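Pyruvate kinase (Toxoplasma gondii, PDB 3GG8) catalyses the last step of glycolysis, the transfer of a phosphoryl group from phosphoenolpyruvate to ADP, which yields pyruvate and ATP. Local coordinates at residues M44-V55 against T80-R91; V230-R240 against N264-D273. All coordinates share one frame; numbering follows the deposited sequence.

Contact 1 of 2, residues M44-V55 against T80-R91; sequences MGPACWNVDTLV and TVQNIQEAMKQR
Thr80 meets Met44 through its methyl: CG2 lies 3.6 Å from Met44 CB and equally near CG, because the first torsion sets CG2 opposite the backbone N and leaves OG1 on the other branch, where it makes a weak hydrogen bond to Thr76 O. One turn on, Asn83 carries the amide that faces the loop before helix 51-60. Its ND2 comes within 3.2 Å of Trp49 O, but the angle is too poor for a hydrogen bond, and the amide plane stands at 90° to the indole. The aliphatic part of Asn83 is used as well, its CB lying 3.8 Å from Leu54 CD1. Ile84 starts out pointing away from the 44-55 segment, yet bends at chi2 (-69°) and brings CD1 back to 3.3 Å from Met44 SD, with Leu54 CD1 a little farther off; the residue also touches Cys65 of strand 62-68. Glu86 contributes only its CB, against Val51 CG2, while its carboxylate turns off to a salt bridge with Lys89. Ala87 marks the close point of the helices: its CB touches both Leu54 CB and Val55 CG2, each 3.8 Å away, and the short axes approach to 8.7 Å at a crossing angle of -58°. Val51 enters as a knob into the hole formed by Asn83, Glu86, Ala87 and Gln90, with CG1 3.6 Å from Gln90 NE2. At the end, Val55 CG1 sits over one face of the Arg91 guanidinium, 3.4 Å from NH2, and Asp59 pairs with Arg91 NE. Helices 51-60 and 74-90 follow adjacent parallel strands, 39-43 and 62-68, of the closed eight-stranded sheet, which makes them neighbouring outer helices of the pyruvate kinase (beta/alpha)8 barrel.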
loop_
_atom_site.group_PDB
_atom_site.type_symbol
_atom_site.label_atom_id
_atom_site.label_comp_id
_atom_site.label_asym_id
_atom_site.label_seq_id
_atom_site.Cartn_x
_atom_site.Cartn_y
_atom_site.Cartn_z
ATOM N N MET C 44 46.219 -2.149 -5.315
ATOM C CA MET C 44 47.494 -2.824 -5.451
ATOM C C MET C 44 48.599 -1.966 -4.864
ATOM O O MET C 44 48.509 -0.745 -4.893
ATOM C CB MET C 44 47.780 -3.030 -6.943
ATOM C CG MET C 44 46.697 -3.833 -7.639
ATOM S SD MET C 44 46.605 -5.536 -7.011
ATOM C CE MET C 44 45.506 -5.435 -5.580
ATOM N N GLY C 45 49.646 -2.612 -4.363
ATOM C CA GLY C 45 50.761 -1.899 -3.744
ATOM C C GLY C 45 51.783 -2.872 -3.200
ATOM O O GLY C 45 51.603 -4.081 -3.338
ATOM N N PRO C 46 52.858 -2.361 -2.564
ATOM C CA PRO C 46 53.948 -3.226 -2.071
ATOM C C PRO C 46 53.511 -4.316 -1.086
ATOM O O PRO C 46 54.094 -5.416 -1.076
ATOM C CB PRO C 46 54.903 -2.241 -1.367
ATOM C CG PRO C 46 54.629 -0.915 -1.984
ATOM C CD PRO C 46 53.130 -0.930 -2.313
ATOM N N ALA C 47 52.515 -4.007 -0.256
ATOM C CA ALA C 47 52.016 -4.940 0.738
ATOM C C ALA C 47 51.313 -6.149 0.107
ATOM O O ALA C 47 51.179 -7.194 0.748
ATOM C CB ALA C 47 51.088 -4.229 1.691
ATOM N N CYS C 48 50.875 -6.010 -1.147
ATOM C CA CYS C 48 50.277 -7.137 -1.866
ATOM C C CYS C 48 50.936 -7.298 -3.214
ATOM O O CYS C 48 50.308 -7.669 -4.211
ATOM C CB CYS C 48 48.754 -7.028 -1.981
ATOM S SG CYS C 48 48.087 -5.560 -2.750
ATOM N N TRP C 49 52.224 -7.016 -3.215
ATOM C CA TRP C 49 53.040 -7.119 -4.391
ATOM C C TRP C 49 53.079 -8.551 -4.943
ATOM O O TRP C 49 52.960 -8.756 -6.156
ATOM C CB TRP C 49 54.459 -6.634 -4.069
ATOM C CG TRP C 49 55.455 -7.115 -5.032
ATOM C CD1 TRP C 49 55.673 -6.644 -6.309
ATOM C CD2 TRP C 49 56.392 -8.177 -4.826
ATOM N NE1 TRP C 49 56.691 -7.359 -6.903
ATOM C CE2 TRP C 49 57.143 -8.306 -6.014
ATOM C CE3 TRP C 49 56.669 -9.035 -3.751
ATOM C CZ2 TRP C 49 58.149 -9.261 -6.157
ATOM C CZ3 TRP C 49 57.671 -9.987 -3.896
ATOM C CH2 TRP C 49 58.396 -10.092 -5.093
ATOM N N ASN C 50 53.248 -9.542 -4.075
ATOM C CA ASN C 50 53.489 -10.872 -4.610
ATOM C C ASN C 50 52.270 -11.754 -4.872
ATOM O O ASN C 50 51.226 -11.614 -4.234
ATOM C CB ASN C 50 54.638 -11.603 -3.899
ATOM C CG ASN C 50 54.294 -12.040 -2.509
ATOM O OD1 ASN C 50 53.609 -11.335 -1.777
ATOM N ND2 ASN C 50 54.794 -13.212 -2.120
ATOM N N VAL C 51 52.436 -12.634 -5.856
ATOM C CA VAL C 51 51.390 -13.512 -6.352
ATOM C C VAL C 51 50.704 -14.294 -5.233
ATOM O O VAL C 51 49.488 -14.475 -5.258
ATOM C CB VAL C 51 51.948 -14.488 -7.413
ATOM C CG1 VAL C 51 50.885 -15.490 -7.847
ATOM C CG2 VAL C 51 52.497 -13.716 -8.610
ATOM N N ASP C 52 51.491 -14.759 -4.267
ATOM C CA ASP C 52 50.971 -15.543 -3.160
ATOM C C ASP C 52 49.905 -14.780 -2.350
ATOM O O ASP C 52 48.869 -15.346 -1.998
ATOM C CB ASP C 52 52.106 -16.016 -2.255
ATOM C CG ASP C 52 51.603 -16.831 -1.082
ATOM O OD1 ASP C 52 51.598 -16.305 0.058
ATOM O OD2 ASP C 52 51.170 -17.987 -1.302
ATOM N N THR C 53 50.150 -13.501 -2.064
ATOM C CA THR C 53 49.183 -12.738 -1.286
ATOM C C THR C 53 48.001 -12.272 -2.151
ATOM O O THR C 53 46.892 -12.109 -1.649
ATOM C CB THR C 53 49.812 -11.592 -0.407
ATOM O OG1 THR C 53 49.591 -10.319 -1.001
ATOM C CG2 THR C 53 51.295 -11.793 -0.175
ATOM N N LEU C 54 48.230 -12.066 -3.445
ATOM C CA LEU C 54 47.124 -11.765 -4.348
ATOM C C LEU C 54 46.138 -12.943 -4.402
ATOM O O LEU C 54 44.919 -12.748 -4.348
ATOM C CB LEU C 54 47.623 -11.416 -5.745
ATOM C CG LEU C 54 48.349 -10.081 -5.928
ATOM C CD1 LEU C 54 48.892 -9.988 -7.347
ATOM C CD2 LEU C 54 47.453 -8.871 -5.560
ATOM N N VAL C 55 46.674 -14.154 -4.507
ATOM C CA VAL C 55 45.859 -15.363 -4.469
ATOM C C VAL C 55 45.062 -15.456 -3.157
ATOM O O VAL C 55 43.845 -15.669 -3.188
ATOM C CB VAL C 55 46.708 -16.626 -4.697
ATOM C CG1 VAL C 55 45.926 -17.875 -4.318
ATOM C CG2 VAL C 55 47.153 -16.693 -6.141
ATOM N N THR C 80 52.782 -5.219 -11.747
ATOM C CA THR C 80 51.571 -5.463 -10.953
ATOM C C THR C 80 50.515 -6.212 -11.757
ATOM O O THR C 80 49.965 -7.213 -11.289
ATOM C CB THR C 80 50.965 -4.148 -10.420
ATOM O OG1 THR C 80 51.913 -3.503 -9.573
ATOM C CG2 THR C 80 49.700 -4.422 -9.599
ATOM N N VAL C 81 50.254 -5.743 -12.972
ATOM C CA VAL C 81 49.332 -6.420 -13.866
ATOM C C VAL C 81 49.759 -7.876 -14.172
ATOM O O VAL C 81 48.919 -8.788 -14.143
ATOM C CB VAL C 81 49.099 -5.598 -15.149
ATOM C CG1 VAL C 81 48.327 -6.402 -16.169
ATOM C CG2 VAL C 81 48.368 -4.281 -14.804
ATOM N N GLN C 82 51.052 -8.083 -14.427
ATOM C CA GLN C 82 51.626 -9.408 -14.695
ATOM C C GLN C 82 51.376 -10.362 -13.520
ATOM O O GLN C 82 51.108 -11.553 -13.703
ATOM C CB GLN C 82 53.129 -9.278 -14.997
ATOM C CG GLN C 82 53.437 -8.777 -16.420
ATOM C CD GLN C 82 54.823 -8.115 -16.598
ATOM O OE1 GLN C 82 55.804 -8.458 -15.929
ATOM N NE2 GLN C 82 54.894 -7.171 -17.528
ATOM N N ASN C 83 51.479 -9.813 -12.310
ATOM C CA ASN C 83 51.241 -10.550 -11.076
ATOM C C ASN C 83 49.755 -10.889 -10.856
ATOM O O ASN C 83 49.440 -11.950 -10.329
ATOM C CB ASN C 83 51.770 -9.765 -9.869
ATOM C CG ASN C 83 53.289 -9.673 -9.826
ATOM O OD1 ASN C 83 54.012 -10.553 -10.302
ATOM N ND2 ASN C 83 53.783 -8.588 -9.236
ATOM N N ILE C 84 48.858 -9.971 -11.219
ATOM C CA ILE C 84 47.421 -10.237 -11.205
ATOM C C ILE C 84 47.161 -11.424 -12.129
ATOM O O ILE C 84 46.463 -12.366 -11.763
ATOM C CB ILE C 84 46.577 -9.019 -11.729
ATOM C CG1 ILE C 84 46.917 -7.707 -11.012
ATOM C CG2 ILE C 84 45.054 -9.316 -11.722
ATOM C CD1 ILE C 84 46.524 -7.620 -9.622
ATOM N N GLN C 85 47.729 -11.369 -13.329
ATOM C CA GLN C 85 47.502 -12.407 -14.336
ATOM C C GLN C 85 48.006 -13.777 -13.870
ATOM O O GLN C 85 47.412 -14.802 -14.196
ATOM C CB GLN C 85 48.138 -12.007 -15.675
ATOM C CG GLN C 85 47.435 -10.831 -16.354
ATOM C CD GLN C 85 48.192 -10.277 -17.556
ATOM O OE1 GLN C 85 49.395 -10.536 -17.748
ATOM N NE2 GLN C 85 47.489 -9.495 -18.377
ATOM N N GLU C 86 49.086 -13.779 -13.091
ATOM C CA GLU C 86 49.623 -15.011 -12.523
ATOM C C GLU C 86 48.745 -15.552 -11.404
ATOM O O GLU C 86 48.484 -16.752 -11.350
ATOM C CB GLU C 86 51.064 -14.827 -12.036
ATOM C CG GLU C 86 52.104 -14.782 -13.154
ATOM C CD GLU C 86 52.026 -15.989 -14.083
ATOM O OE1 GLU C 86 52.076 -15.793 -15.319
ATOM O OE2 GLU C 86 51.906 -17.133 -13.585
ATOM N N ALA C 87 48.296 -14.672 -10.513
ATOM C CA ALA C 87 47.343 -15.050 -9.463
ATOM C C ALA C 87 46.092 -15.720 -10.057
ATOM O O ALA C 87 45.626 -16.742 -9.560
ATOM C CB ALA C 87 46.958 -13.832 -8.630
ATOM N N MET C 88 45.572 -15.137 -11.131
ATOM C CA MET C 88 44.395 -15.662 -11.814
ATOM C C MET C 88 44.653 -17.000 -12.489
ATOM O O MET C 88 43.711 -17.735 -12.775
ATOM C CB MET C 88 43.871 -14.651 -12.840
ATOM C CG MET C 88 43.184 -13.418 -12.217
ATOM S SD MET C 88 42.623 -12.220 -13.463
ATOM C CE MET C 88 41.543 -13.237 -14.464
ATOM N N LYS C 89 45.919 -17.324 -12.748
ATOM C CA LYS C 89 46.256 -18.632 -13.310
ATOM C C LYS C 89 46.099 -19.719 -12.253
ATOM O O LYS C 89 45.762 -20.859 -12.567
ATOM C CB LYS C 89 47.656 -18.631 -13.914
ATOM C CG LYS C 89 47.664 -18.075 -15.319
ATOM C CD LYS C 89 49.048 -17.701 -15.786
ATOM C CE LYS C 89 49.023 -17.380 -17.271
ATOM N NZ LYS C 89 49.940 -16.264 -17.622
ATOM N N GLN C 90 46.309 -19.331 -10.997
ATOM C CA GLN C 90 46.151 -20.222 -9.849
ATOM C C GLN C 90 44.689 -20.345 -9.433
ATOM O O GLN C 90 44.312 -21.294 -8.754
ATOM C CB GLN C 90 46.987 -19.709 -8.674
ATOM C CG GLN C 90 48.472 -19.609 -8.975
ATOM C CD GLN C 90 49.324 -19.635 -7.726
ATOM O OE1 GLN C 90 48.914 -20.154 -6.688
ATOM N NE2 GLN C 90 50.528 -19.082 -7.824
ATOM N N ARG C 91 43.883 -19.362 -9.836
ATOM C CA ARG C 91 42.443 -19.344 -9.601
ATOM C C ARG C 91 41.727 -19.101 -10.928
ATOM O O ARG C 91 41.384 -17.960 -11.254
ATOM C CB ARG C 91 42.072 -18.260 -8.583
ATOM C CG ARG C 91 42.702 -18.437 -7.205
ATOM C CD ARG C 91 42.008 -19.521 -6.383
ATOM N NE ARG C 91 42.683 -19.765 -5.109
ATOM C CZ ARG C 91 43.701 -20.610 -4.930
ATOM N NH1 ARG C 91 44.201 -21.313 -5.946
ATOM N NH2 ARG C 91 44.234 -20.749 -3.724
#

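Contact 2 of 2, residues V230-R240 against N264-D273; sequences VQSADDVRYIR and NFDEILAEAD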
loop_
_atom_site.group_PDB
_atom_site.type_symbol
_atom_site.label_atom_id
_atom_site.label_comp_id
_atom_site.label_asym_id
_atom_site.label_seq_id
_atom_site.Cartn_x
_atom_site.Cartn_y
_atom_site.Cartn_z
ATOM N N VAL C 230 36.418 14.563 -10.695
ATOM C CA VAL C 230 35.563 14.958 -11.816
ATOM C C VAL C 230 34.658 16.115 -11.398
ATOM O O VAL C 230 33.956 16.033 -10.381
ATOM C CB VAL C 230 34.741 13.784 -12.389
ATOM C CG1 VAL C 230 33.639 14.300 -13.308
ATOM C CG2 VAL C 230 35.651 12.817 -13.139
ATOM N N GLN C 231 34.692 17.194 -12.177
ATOM C CA GLN C 231 33.990 18.415 -11.814
ATOM C C GLN C 231 32.754 18.707 -12.669
ATOM O O GLN C 231 31.906 19.512 -12.269
ATOM C CB GLN C 231 34.950 19.603 -11.829
ATOM C CG GLN C 231 35.952 19.579 -10.701
ATOM C CD GLN C 231 36.696 20.891 -10.567
ATOM O OE1 GLN C 231 36.602 21.565 -9.534
ATOM N NE2 GLN C 231 37.445 21.264 -11.609
ATOM N N SER C 232 32.658 18.062 -13.836
ATOM C CA SER C 232 31.520 18.251 -14.752
ATOM C C SER C 232 31.375 17.074 -15.721
ATOM O O SER C 232 32.328 16.333 -15.956
ATOM C CB SER C 232 31.701 19.532 -15.560
ATOM O OG SER C 232 32.538 19.308 -16.676
ATOM N N ALA C 233 30.193 16.919 -16.314
ATOM C CA ALA C 233 29.962 15.807 -17.236
ATOM C C ALA C 233 30.770 15.907 -18.541
ATOM O O ALA C 233 30.983 14.900 -19.203
ATOM C CB ALA C 233 28.476 15.648 -17.520
ATOM N N ASP C 234 31.219 17.111 -18.904
ATOM C CA ASP C 234 32.179 17.274 -20.010
ATOM C C ASP C 234 33.488 16.522 -19.765
ATOM O O ASP C 234 34.179 16.142 -20.718
ATOM C CB ASP C 234 32.516 18.742 -20.246
ATOM C CG ASP C 234 31.390 19.500 -20.896
ATOM O OD1 ASP C 234 31.209 20.675 -20.524
ATOM O OD2 ASP C 234 30.684 18.930 -21.766
ATOM N N ASP C 235 33.837 16.325 -18.496
ATOM C CA ASP C 235 35.012 15.533 -18.155
ATOM C C ASP C 235 34.791 14.081 -18.580
ATOM O O ASP C 235 35.690 13.455 -19.142
ATOM C CB ASP C 235 35.314 15.607 -16.653
ATOM C CG ASP C 235 35.721 17.005 -16.188
ATOM O OD1 ASP C 235 36.360 17.739 -16.955
ATOM O OD2 ASP C 235 35.431 17.361 -15.025
ATOM N N VAL C 236 33.584 13.565 -18.326
ATOM C CA VAL C 236 33.227 12.183 -18.670
ATOM C C VAL C 236 33.135 11.974 -20.187
ATOM O O VAL C 236 33.647 10.984 -20.701
ATOM C CB VAL C 236 31.901 11.738 -18.024
ATOM C CG1 VAL C 236 31.671 10.259 -18.284
ATOM C CG2 VAL C 236 31.863 12.060 -16.487
ATOM N N ARG C 237 32.459 12.899 -20.878
ATOM C CA ARG C 237 32.365 12.887 -22.347
ATOM C C ARG C 237 33.753 12.926 -22.987
ATOM O O ARG C 237 33.996 12.305 -24.034
ATOM C CB ARG C 237 31.500 14.061 -22.861
ATOM C CG ARG C 237 30.014 13.922 -22.524
ATOM C CD ARG C 237 29.125 14.959 -23.198
ATOM N NE ARG C 237 29.011 16.190 -22.417
ATOM C CZ ARG C 237 28.163 16.387 -21.403
ATOM N NH1 ARG C 237 27.324 15.439 -21.009
ATOM N NH2 ARG C 237 28.156 17.544 -20.769
ATOM N N TYR C 238 34.654 13.660 -22.346
ATOM C CA TYR C 238 36.022 13.798 -22.818
ATOM C C TYR C 238 36.778 12.477 -22.765
ATOM O O TYR C 238 37.417 12.093 -23.747
ATOM C CB TYR C 238 36.767 14.901 -22.044
ATOM C CG TYR C 238 38.200 15.021 -22.477
ATOM C CD1 TYR C 238 38.523 15.395 -23.782
ATOM C CD2 TYR C 238 39.234 14.724 -21.601
ATOM C CE1 TYR C 238 39.852 15.480 -24.196
ATOM C CE2 TYR C 238 40.555 14.806 -21.999
ATOM C CZ TYR C 238 40.862 15.176 -23.290
ATOM O OH TYR C 238 42.181 15.252 -23.678
ATOM N N ILE C 239 36.686 11.771 -21.627
ATOM C CA ILE C 239 37.292 10.445 -21.513
ATOM C C ILE C 239 36.702 9.434 -22.520
ATOM O O ILE C 239 37.452 8.666 -23.137
ATOM C CB ILE C 239 37.218 9.876 -20.092
ATOM C CG1 ILE C 239 37.887 10.833 -19.103
ATOM C CG2 ILE C 239 37.890 8.493 -20.051
ATOM C CD1 ILE C 239 37.330 10.778 -17.718
ATOM N N ARG C 240 35.375 9.447 -22.687
ATOM C CA ARG C 240 34.719 8.541 -23.624
ATOM C C ARG C 240 35.196 8.731 -25.067
ATOM O O ARG C 240 35.407 7.750 -25.787
ATOM C CB ARG C 240 33.201 8.667 -23.540
ATOM C CG ARG C 240 32.466 7.666 -24.407
ATOM C CD ARG C 240 31.037 7.494 -23.966
ATOM N NE ARG C 240 30.925 6.769 -22.701
ATOM C CZ ARG C 240 30.440 7.289 -21.581
ATOM N NH1 ARG C 240 30.364 6.541 -20.487
ATOM N NH2 ARG C 240 30.021 8.555 -21.562
ATOM N N ASN C 264 27.207 19.102 -10.025
ATOM C CA ASN C 264 26.930 18.530 -11.327
ATOM C C ASN C 264 26.653 17.027 -11.297
ATOM O O ASN C 264 26.661 16.393 -12.359
ATOM C CB ASN C 264 28.043 18.880 -12.326
ATOM C CG ASN C 264 28.210 20.379 -12.512
ATOM O OD1 ASN C 264 27.287 21.071 -12.930
ATOM N ND2 ASN C 264 29.384 20.884 -12.193
ATOM N N PHE C 265 26.372 16.469 -10.109
ATOM C CA PHE C 265 26.271 15.010 -9.955
ATOM C C PHE C 265 25.345 14.287 -10.930
ATOM O O PHE C 265 25.709 13.235 -11.444
ATOM C CB PHE C 265 25.929 14.570 -8.521
ATOM C CG PHE C 265 25.906 13.062 -8.352
ATOM C CD1 PHE C 265 27.095 12.337 -8.273
ATOM C CD2 PHE C 265 24.691 12.361 -8.317
ATOM C CE1 PHE C 265 27.072 10.930 -8.145
ATOM C CE2 PHE C 265 24.660 10.949 -8.177
ATOM C CZ PHE C 265 25.849 10.238 -8.099
ATOM N N ASP C 266 24.144 14.824 -11.162
ATOM C CA ASP C 266 23.151 14.129 -11.982
ATOM C C ASP C 266 23.599 13.972 -13.436
ATOM O O ASP C 266 23.446 12.903 -14.024
ATOM C CB ASP C 266 21.789 14.818 -11.883
ATOM C CG ASP C 266 21.145 14.648 -10.503
ATOM O OD1 ASP C 266 21.178 13.543 -9.939
ATOM O OD2 ASP C 266 20.591 15.623 -9.975
ATOM N N GLU C 267 24.170 15.033 -14.001
ATOM C CA GLU C 267 24.697 14.994 -15.359
ATOM C C GLU C 267 25.960 14.111 -15.430
ATOM O O GLU C 267 26.158 13.378 -16.409
ATOM C CB GLU C 267 24.955 16.417 -15.865
ATOM C CG GLU C 267 25.156 16.565 -17.399
ATOM C CD GLU C 267 25.757 17.935 -17.806
ATOM O OE1 GLU C 267 25.907 18.818 -16.922
ATOM O OE2 GLU C 267 26.095 18.118 -19.000
ATOM N N ILE C 268 26.797 14.162 -14.393
ATOM C CA ILE C 268 27.948 13.251 -14.285
ATOM C C ILE C 268 27.481 11.780 -14.260
ATOM O O ILE C 268 27.945 10.963 -15.046
ATOM C CB ILE C 268 28.816 13.572 -13.048
ATOM C CG1 ILE C 268 29.518 14.923 -13.211
ATOM C CG2 ILE C 268 29.830 12.454 -12.771
ATOM C CD1 ILE C 268 30.041 15.504 -11.887
ATOM N N LEU C 269 26.542 11.460 -13.379
ATOM C CA LEU C 269 26.015 10.110 -13.293
ATOM C C LEU C 269 25.431 9.628 -14.622
ATOM O O LEU C 269 25.653 8.482 -15.010
ATOM C CB LEU C 269 24.960 10.016 -12.196
ATOM C CG LEU C 269 24.221 8.694 -11.987
ATOM C CD1 LEU C 269 25.145 7.496 -11.828
ATOM C CD2 LEU C 269 23.285 8.833 -10.766
ATOM N N ALA C 270 24.676 10.494 -15.303
ATOM C CA ALA C 270 24.047 10.134 -16.576
ATOM C C ALA C 270 25.081 9.779 -17.628
ATOM O O ALA C 270 24.843 8.891 -18.439
ATOM C CB ALA C 270 23.131 11.262 -17.088
ATOM N N GLU C 271 26.221 10.466 -17.624
ATOM C CA GLU C 271 27.266 10.193 -18.620
ATOM C C GLU C 271 28.152 9.005 -18.269
ATOM O O GLU C 271 28.842 8.456 -19.130
ATOM C CB GLU C 271 28.147 11.429 -18.837
ATOM C CG GLU C 271 27.518 12.522 -19.684
ATOM C CD GLU C 271 27.205 12.085 -21.105
ATOM O OE1 GLU C 271 27.586 10.961 -21.488
ATOM O OE2 GLU C 271 26.564 12.871 -21.848
ATOM N N ALA C 272 28.137 8.616 -17.003
ATOM C CA ALA C 272 29.089 7.653 -16.468
ATOM C C ALA C 272 28.542 6.238 -16.466
ATOM O O ALA C 272 27.333 6.022 -16.638
ATOM C CB ALA C 272 29.459 8.042 -15.063
ATOM N N ASP C 273 29.442 5.281 -16.246
ATOM C CA ASP C 273 29.071 3.887 -16.104
ATOM C C ASP C 273 28.897 3.507 -14.619
ATOM O O ASP C 273 28.430 2.420 -14.288
ATOM C CB ASP C 273 30.090 3.011 -16.834
ATOM C CG ASP C 273 30.171 3.346 -18.321
ATOM O OD1 ASP C 273 29.123 3.255 -19.007
ATOM O OD2 ASP C 273 31.264 3.724 -18.810
#
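Arg237 and Arg240 reach from helix 233-243 to three acidic side chains and one carbonyl of the 264-273 segment. Arg237 spreads its two terminal nitrogens: NH1 donates to Glu271 OE2 at 2.8 Å, on the anti side of that carboxylate, and NH2 to Glu267 OE2, also at 2.8 Å but from above its plane. Both acceptors lie near the guanidinium plane, at its edge, which fixes the orientation of the group. Arg240 has two conformers; in the one described it turns end-on to a single atom, the main-chain O of Glu271, which accepts from NH1 at 2.8 Å and from NH2 at 2.7 Å. In that conformer NH2 also forms a longer salt bridge to Glu271 OE1, and NH1 a weak one to Asp273 OD2. Because Glu271 ends its helix, the grip may help satisfy a carbonyl there, as far as this conformer is populated. Beyond the arginines, Asn264 ND2 donates to Gln231 O at 2.9 Å, in the carbonyl plane. The short axes lie 17° apart; the helices follow adjacent strands 224-227 and 251-256 of the (beta/alpha)8 barrel, the second after the short helix 259-263. Glu271 is also a knob among Ala233, Val236, Arg237 and Arg240. Its chain folds at chi2 (-62°), which goes with its carboxylate lying beside Arg237, and its CB is 3.8 Å from Val236 CG1. Ala233 CB packs 3.4 Å from Glu267 CG. Deeper still, the Ile268 side chain reaches Val230 CG1 and, through CG2, Val236 CG2; it also touches Ile275 of strand 275-278. A second shell positions these groups. Asp234 OD2 receives NE and NH2 of Arg237 side-on, both from one face of its carboxylate, Asp273 OD2 accepts from Ile252 N, and Asp235 OD2 takes the N-H groups of Gln231 and Ser232.

How the contacts relate
Both contacts join helices on the outside of the same barrel, but on opposite sides of the chain's centre, with their centres about 32 Å apart and their nearest atoms about 17 Å apart. Each is partly buried and hides a similar surface, 573 Å² in contact 1 and 559 Å² in contact 2. The chemistry differs more than the size. Contact 1 crosses steeply and relies on apolar side chains; a salt bridge between its two elements, Arg91 with Asp59 of helix 51-60, lies just past the 44-55 segment. Contact 2 is almost parallel and lays a salt-bridge network over an apolar layer facing the barrel strands. Neither is touched by another subunit.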